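Local coordinates for phosphoenolpyruvate-protein phosphotransferase (Acinetobacter sp., PDB 3CI6) that probably transfers phosphate from phosphoenolpyruvate to a histidine of a partner protein, as a magnesium-dependent enzyme of which this piece is the N-terminal GAF domain, at residues L9-L12 with R13-V16; D30-V33 with N34-D38; E147-L150 with V151-A155. All coordinates share one frame; numbering follows the deposited sequence. Where two conformers were deposited one is given.

Contact 1 of 3, residues L9-L12 with R13-V16; sequences LDTL and RRIV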
# COMPACT_ATOMS: atom_id res chain seq x y z
N LEU B 9 -1.80 -7.84 -11.98
CA LEU B 9 -0.94 -7.84 -10.77
C LEU B 9 0.46 -7.33 -11.07
O LEU B 9 1.02 -6.56 -10.29
CB LEU B 9 -0.83 -9.25 -10.20
CG LEU B 9 0.00 -9.41 -8.93
CD1 LEU B 9 -0.47 -8.59 -7.73
CD2 LEU B 9 0.08 -10.88 -8.56
N ASP B 10 1.03 -7.73 -12.20
CA ASP B 10 2.34 -7.25 -12.63
C ASP B 10 2.33 -5.73 -12.82
O ASP B 10 3.28 -5.05 -12.42
CB ASP B 10 2.83 -7.89 -13.92
CG ASP B 10 3.27 -9.33 -13.76
OD1 ASP B 10 3.59 -9.75 -12.63
OD2 ASP B 10 3.25 -10.03 -14.82
N THR B 11 1.27 -5.20 -13.41
CA THR B 11 1.11 -3.75 -13.59
C THR B 11 1.07 -3.04 -12.22
O THR B 11 1.77 -2.05 -11.98
CB THR B 11 -0.12 -3.46 -14.40
OG1 THR B 11 0.09 -3.96 -15.72
CG2 THR B 11 -0.42 -1.93 -14.45
N LEU B 12 0.27 -3.58 -11.31
CA LEU B 12 0.19 -3.03 -9.96
C LEU B 12 1.56 -3.03 -9.28
O LEU B 12 1.99 -2.04 -8.73
CB LEU B 12 -0.81 -3.83 -9.13
CG LEU B 12 -0.95 -3.49 -7.67
CD1 LEU B 12 -1.37 -2.05 -7.42
CD2 LEU B 12 -2.03 -4.38 -7.04
N ARG B 13 2.25 -4.16 -9.34
CA ARG B 13 3.58 -4.29 -8.75
C ARG B 13 4.54 -3.26 -9.34
O ARG B 13 5.30 -2.66 -8.59
CB ARG B 13 4.11 -5.69 -9.02
CG ARG B 13 5.50 -5.88 -8.45
CD ARG B 13 6.07 -7.19 -8.77
NE ARG B 13 7.48 -7.27 -8.36
CZ ARG B 13 8.15 -8.42 -8.26
NH1 ARG B 13 7.53 -9.56 -8.51
NH2 ARG B 13 9.43 -8.42 -7.90
N ARG B 14 4.50 -3.06 -10.64
CA ARG B 14 5.39 -2.10 -11.28
C ARG B 14 5.17 -0.70 -10.73
O ARG B 14 6.13 0.02 -10.44
CB ARG B 14 5.15 -2.10 -12.78
CG ARG B 14 6.04 -1.20 -13.52
CD ARG B 14 6.16 -1.56 -14.99
NE ARG B 14 4.90 -1.82 -15.66
CZ ARG B 14 3.96 -0.91 -15.91
NH1 ARG B 14 2.85 -1.29 -16.55
NH2 ARG B 14 4.09 0.37 -15.53
N ILE B 15 3.91 -0.31 -10.59
CA ILE B 15 3.58 1.02 -10.07
C ILE B 15 3.96 1.12 -8.61
O ILE B 15 4.57 2.10 -8.17
CB ILE B 15 2.09 1.34 -10.26
CG1 ILE B 15 1.72 1.28 -11.73
CG2 ILE B 15 1.78 2.72 -9.70
CD1 ILE B 15 0.22 1.23 -12.06
N VAL B 16 3.64 0.07 -7.84
CA VAL B 16 3.98 0.08 -6.42
C VAL B 16 5.50 0.26 -6.20
O VAL B 16 5.96 1.02 -5.34
CB VAL B 16 3.45 -1.19 -5.73
CG1 VAL B 16 4.13 -1.41 -4.41
CG2 VAL B 16 1.95 -1.13 -5.59

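Contact 2 of 3, residues D30-V33 with N34-D38; sequences DIMV and NQVAD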
# COMPACT_ATOMS: atom_id res chain seq x y z
N ASP B 30 2.57 12.10 -8.05
CA ASP B 30 2.62 12.32 -9.49
C ASP B 30 2.69 10.99 -10.20
O ASP B 30 2.00 10.75 -11.22
CB ASP B 30 3.83 13.21 -9.83
CG ASP B 30 3.96 13.51 -11.31
OD1 ASP B 30 3.01 14.07 -11.88
OD2 ASP B 30 5.09 13.27 -11.83
N ILE B 31 3.55 10.09 -9.70
CA ILE B 31 3.66 8.75 -10.29
C ILE B 31 2.33 8.06 -10.21
O ILE B 31 1.86 7.46 -11.18
CB ILE B 31 4.71 7.92 -9.55
CG1 ILE B 31 6.10 8.43 -9.89
CG2 ILE B 31 4.64 6.48 -9.96
CD1 ILE B 31 7.17 8.04 -8.81
N MSE B 32 1.69 8.11 -9.05
CA MSE B 32 0.44 7.37 -8.91
C MSE B 32 -0.65 7.86 -9.86
O MSE B 32 -1.29 7.06 -10.54
CB MSE B 32 -0.10 7.40 -7.50
CG MSE B 32 -1.26 6.44 -7.32
SE MSE B 32 -1.81 6.46 -5.51
CE MSE B 32 -2.26 8.38 -5.40
N VAL B 33 -0.89 9.16 -9.93
CA VAL B 33 -2.01 9.63 -10.79
C VAL B 33 -1.75 9.33 -12.26
O VAL B 33 -2.66 8.97 -13.02
CB VAL B 33 -2.42 11.11 -10.57
CG1 VAL B 33 -2.88 11.30 -9.13
CG2 VAL B 33 -1.33 12.07 -10.98
N ASN B 34 -0.52 9.49 -12.71
CA ASN B 34 -0.21 9.27 -14.13
C ASN B 34 -0.25 7.79 -14.46
O ASN B 34 -0.77 7.40 -15.50
CB ASN B 34 1.13 9.90 -14.45
CG ASN B 34 0.99 11.39 -14.64
OD1 ASN B 34 0.51 11.85 -15.69
ND2 ASN B 34 1.30 12.17 -13.61
N GLN B 35 0.31 6.97 -13.58
CA GLN B 35 0.28 5.53 -13.82
C GLN B 35 -1.10 4.90 -13.71
O GLN B 35 -1.42 4.03 -14.53
CB GLN B 35 1.29 4.78 -12.96
CG GLN B 35 2.72 5.19 -13.18
CD GLN B 35 3.28 4.81 -14.51
OE1 GLN B 35 2.56 4.37 -15.42
NE2 GLN B 35 4.59 4.91 -14.63
N VAL B 36 -1.92 5.38 -12.79
CA VAL B 36 -3.32 4.94 -12.71
C VAL B 36 -4.03 5.33 -14.01
O VAL B 36 -4.73 4.51 -14.64
CB VAL B 36 -4.06 5.51 -11.51
CG1 VAL B 36 -5.59 5.32 -11.65
CG2 VAL B 36 -3.53 4.81 -10.21
N ALA B 37 -3.86 6.56 -14.49
CA ALA B 37 -4.56 6.99 -15.70
C ALA B 37 -4.18 6.13 -16.90
O ALA B 37 -5.04 5.77 -17.74
CB ALA B 37 -4.26 8.44 -16.00
N ASP B 38 -2.90 5.77 -16.99
CA ASP B 38 -2.43 4.94 -18.10
C ASP B 38 -2.92 3.49 -17.96
O ASP B 38 -3.32 2.86 -18.94
CB ASP B 38 -0.91 4.97 -18.18
CG ASP B 38 -0.35 4.28 -19.42
OD1 ASP B 38 -0.84 4.51 -20.53
OD2 ASP B 38 0.59 3.49 -19.26

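Contact 3 of 3, residues E147-L150 with V151-A155; sequences ESFL and VTLCA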
# COMPACT_ATOMS: atom_id res chain seq x y z
N GLU B 147 -11.58 -1.30 -8.67
CA GLU B 147 -11.67 -0.88 -7.27
C GLU B 147 -10.53 -1.47 -6.44
O GLU B 147 -9.87 -0.77 -5.65
CB GLU B 147 -13.02 -1.27 -6.66
CG GLU B 147 -14.19 -0.53 -7.27
CD GLU B 147 -15.51 -0.81 -6.57
OE1 GLU B 147 -15.56 -1.55 -5.57
OE2 GLU B 147 -16.54 -0.22 -7.00
N SER B 148 -10.28 -2.76 -6.61
CA SER B 148 -9.21 -3.43 -5.86
C SER B 148 -7.84 -2.85 -6.14
O SER B 148 -7.06 -2.66 -5.22
CB SER B 148 -9.22 -4.91 -6.13
OG SER B 148 -10.38 -5.54 -5.65
N PHE B 149 -7.54 -2.57 -7.40
CA PHE B 149 -6.31 -1.93 -7.83
C PHE B 149 -6.12 -0.60 -7.11
O PHE B 149 -5.07 -0.32 -6.55
CB PHE B 149 -6.41 -1.77 -9.36
CG PHE B 149 -5.33 -0.92 -10.02
CD1 PHE B 149 -4.05 -1.40 -10.14
CD2 PHE B 149 -5.65 0.28 -10.66
CE1 PHE B 149 -3.05 -0.69 -10.83
CE2 PHE B 149 -4.66 1.01 -11.35
CZ PHE B 149 -3.37 0.53 -11.41
N LEU B 150 -7.16 0.23 -7.17
CA LEU B 150 -7.06 1.56 -6.57
C LEU B 150 -6.96 1.49 -5.07
O LEU B 150 -6.24 2.28 -4.46
CB LEU B 150 -8.24 2.43 -6.99
CG LEU B 150 -8.31 2.74 -8.48
CD1 LEU B 150 -9.58 3.55 -8.78
CD2 LEU B 150 -7.05 3.45 -8.98
N VAL B 151 -7.75 0.61 -4.43
CA VAL B 151 -7.65 0.46 -2.97
C VAL B 151 -6.21 0.12 -2.55
O VAL B 151 -5.67 0.67 -1.59
CB VAL B 151 -8.68 -0.54 -2.43
CG1 VAL B 151 -8.39 -0.97 -0.98
CG2 VAL B 151 -10.10 0.04 -2.58
N THR B 152 -5.57 -0.79 -3.28
CA THR B 152 -4.23 -1.23 -2.94
C THR B 152 -3.22 -0.10 -3.10
O THR B 152 -2.40 0.15 -2.20
CB THR B 152 -3.86 -2.47 -3.75
OG1 THR B 152 -4.83 -3.51 -3.51
CG2 THR B 152 -2.42 -2.93 -3.36
N LEU B 153 -3.29 0.65 -4.21
CA LEU B 153 -2.42 1.81 -4.37
C LEU B 153 -2.69 2.86 -3.31
O LEU B 153 -1.77 3.48 -2.78
CB LEU B 153 -2.59 2.41 -5.76
CG LEU B 153 -1.96 1.57 -6.85
CD1 LEU B 153 -2.50 2.01 -8.24
CD2 LEU B 153 -0.44 1.60 -6.81
N CYS B 154 -3.97 3.09 -2.99
CA CYS B 154 -4.23 4.10 -1.98
C CYS B 154 -3.63 3.68 -0.62
O CYS B 154 -3.14 4.52 0.16
CB CYS B 154 -5.72 4.36 -1.83
SG CYS B 154 -6.41 5.35 -3.15
N ALA B 155 -3.66 2.38 -0.32
CA ALA B 155 -3.13 1.89 0.96
C ALA B 155 -1.63 2.08 1.00
O ALA B 155 -1.05 2.40 2.08
CB ALA B 155 -3.45 0.44 1.08

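Contact 1 of 3, residues L9-L12 with R13-V16
L12 and V16 touch one turn apart on helix 7-20 of the GAF-domain fragment, where CD1 of L12 lies 3.9 Å from CG2 of V16. The leucine carries CG on the side of CB far from its backbone N (chi1 175°), and its branch passes at a slant to the valine rather than alongside it. CG2 of V16 also leans on the carbonyl O of L12, which accepts N of V16 at 2.8 Å. N of R13 bonds O of L9 at 2.9 Å, three residues before the V16 bond. From there the arginine runs extended out of the helix. NE of R13 is bonded to OE1 of Q17, and NH1 to OG of S148 of the second subunit, so its polar end is held from both sides of the dimer boundary. OD1 of D10 lies 5.7 Å from NH1 of R13, not in contact, though it may add a mild attraction. On another side of the helix, T11 and I15 run side by side, with CG2 of T11 4.0 Å from CD1 of I15, while OG1 of T11 bonds back to the carbonyl O of M7. L12, I15 and V16 all pack against helix 144-167, mainly on L153, and T11 and I15 also touch helix 25-40. L9, L12 and V16 in addition reach the second subunit.

Contact 2 of 3, residues D30-V33 with N34-D38
The amide of N34 and the carboxylate of D30, one turn apart on helix 25-40 of the GAF fold, stand with their planes 73° apart. At the edge of the amide, ND2 donates to the backbone O of D30 at 2.9 Å, and that oxygen lies within 6° of the amide plane. OD1 of D30 is also near, 3.1 Å from ND2 of N34, but the angle is too poor for a hydrogen bond, so the carboxylate is a close neighbour and not the acceptor. N34 holds CG beside its own backbone N (chi1 -79°), which folds the amide back along the helix to the preceding turn. The backbone N of N34 bonds the same D30 oxygen, and the two donors approach from opposite faces of the carbonyl plane; one acceptor thus anchors both the main chain and the side chain and limits rotation of the amide. V33 lies beside this grip, its CG2 3.7 Å from ND2 of N34. Elsewhere the helix turns are joined by ordinary carbonyl-to-amide bonds and by pairs of side chains running alongside each other. V33 and V36 face strand 44-51, where both meet C45. M32, a selenomethionine, packs on I19, L153 and L157. NE2 of Q35 is tied to OE1 of E18 on helix 7-20, and CG2 of I31 lies 4.0 Å from CG of Q35, the two side chains running side by side.

Contact 3 of 3, residues E147-L150 with V151-A155
L153 sets one methyl over a face of the F149 ring, one turn away on helix 144-167, the long C-terminal helix of the GAF domain. CD1 of L153 stands 3.8 Å from the ring centroid, 19° off the normal, which makes a CH-pi contact. The methyl is displaced toward the rim, nearest CZ of F149 at 3.6 Å. F149 sends CG away from its backbone N (chi1 171°), and the ring then swings back toward the next turn to lie under that methyl.

A second link uses polar atoms: the carbonyl O of S148 takes OG1 of T152 at 2.9 Å and the backbone N of T152 at 3.1 Å. The two donors come from opposite faces of the carbonyl plane. The bond from OG1 to O of S148 satisfies the hydroxyl of a buried threonine within its own helix, by the familiar back-bond to the fourth residue before it. V151 touches a carbonyl in a similar place, with CG2 3.2 Å from O of E147.

Outside this shell, F149 rests on I15 and A39, and L153 lies between helices 7-20 and 25-40, meeting L12, I15, V16 and V36. L150 and C154 face the sheet, both reaching V120 and L132. The remaining side borders the second subunit, where V151 and A155 pack on V16 and T152 on L12 of that chain. OG of S148 bonds OD1 of D10 of the second subunit; the carbonyl O of E144 is a second acceptor beside it, and the two can only share or alternate for the one hydroxyl proton. E147 makes a salt bridge through OE1 to NH1 of R13 of the second subunit, while its other oxygen, OE2, accepts ND2 of N93.

The three contacts lie on three mutually packed helices, centres 11 to 13 Å apart, contact 1 on the same side of the chain's centre as both others. L153 of contact 3 joins them: its CG lies 3.7 Å from CD1 of L12 in contact 1, and its CD1 is 3.6 Å from CG2 of V36 in contact 2. Contacts 1 and 2 meet more narrowly, CG1 of I15 coming 3.7 Å from CB of Q35. Contacts 1 and 3 both touch the second subunit; contact 2 does not. The bound 1-ethoxy-2-(2-ethoxyethoxy)ethane lies about 12 Å from the M32 side chain in the conformer given, in a pocket lined by L25, L49, D51, L58, A164 and H165.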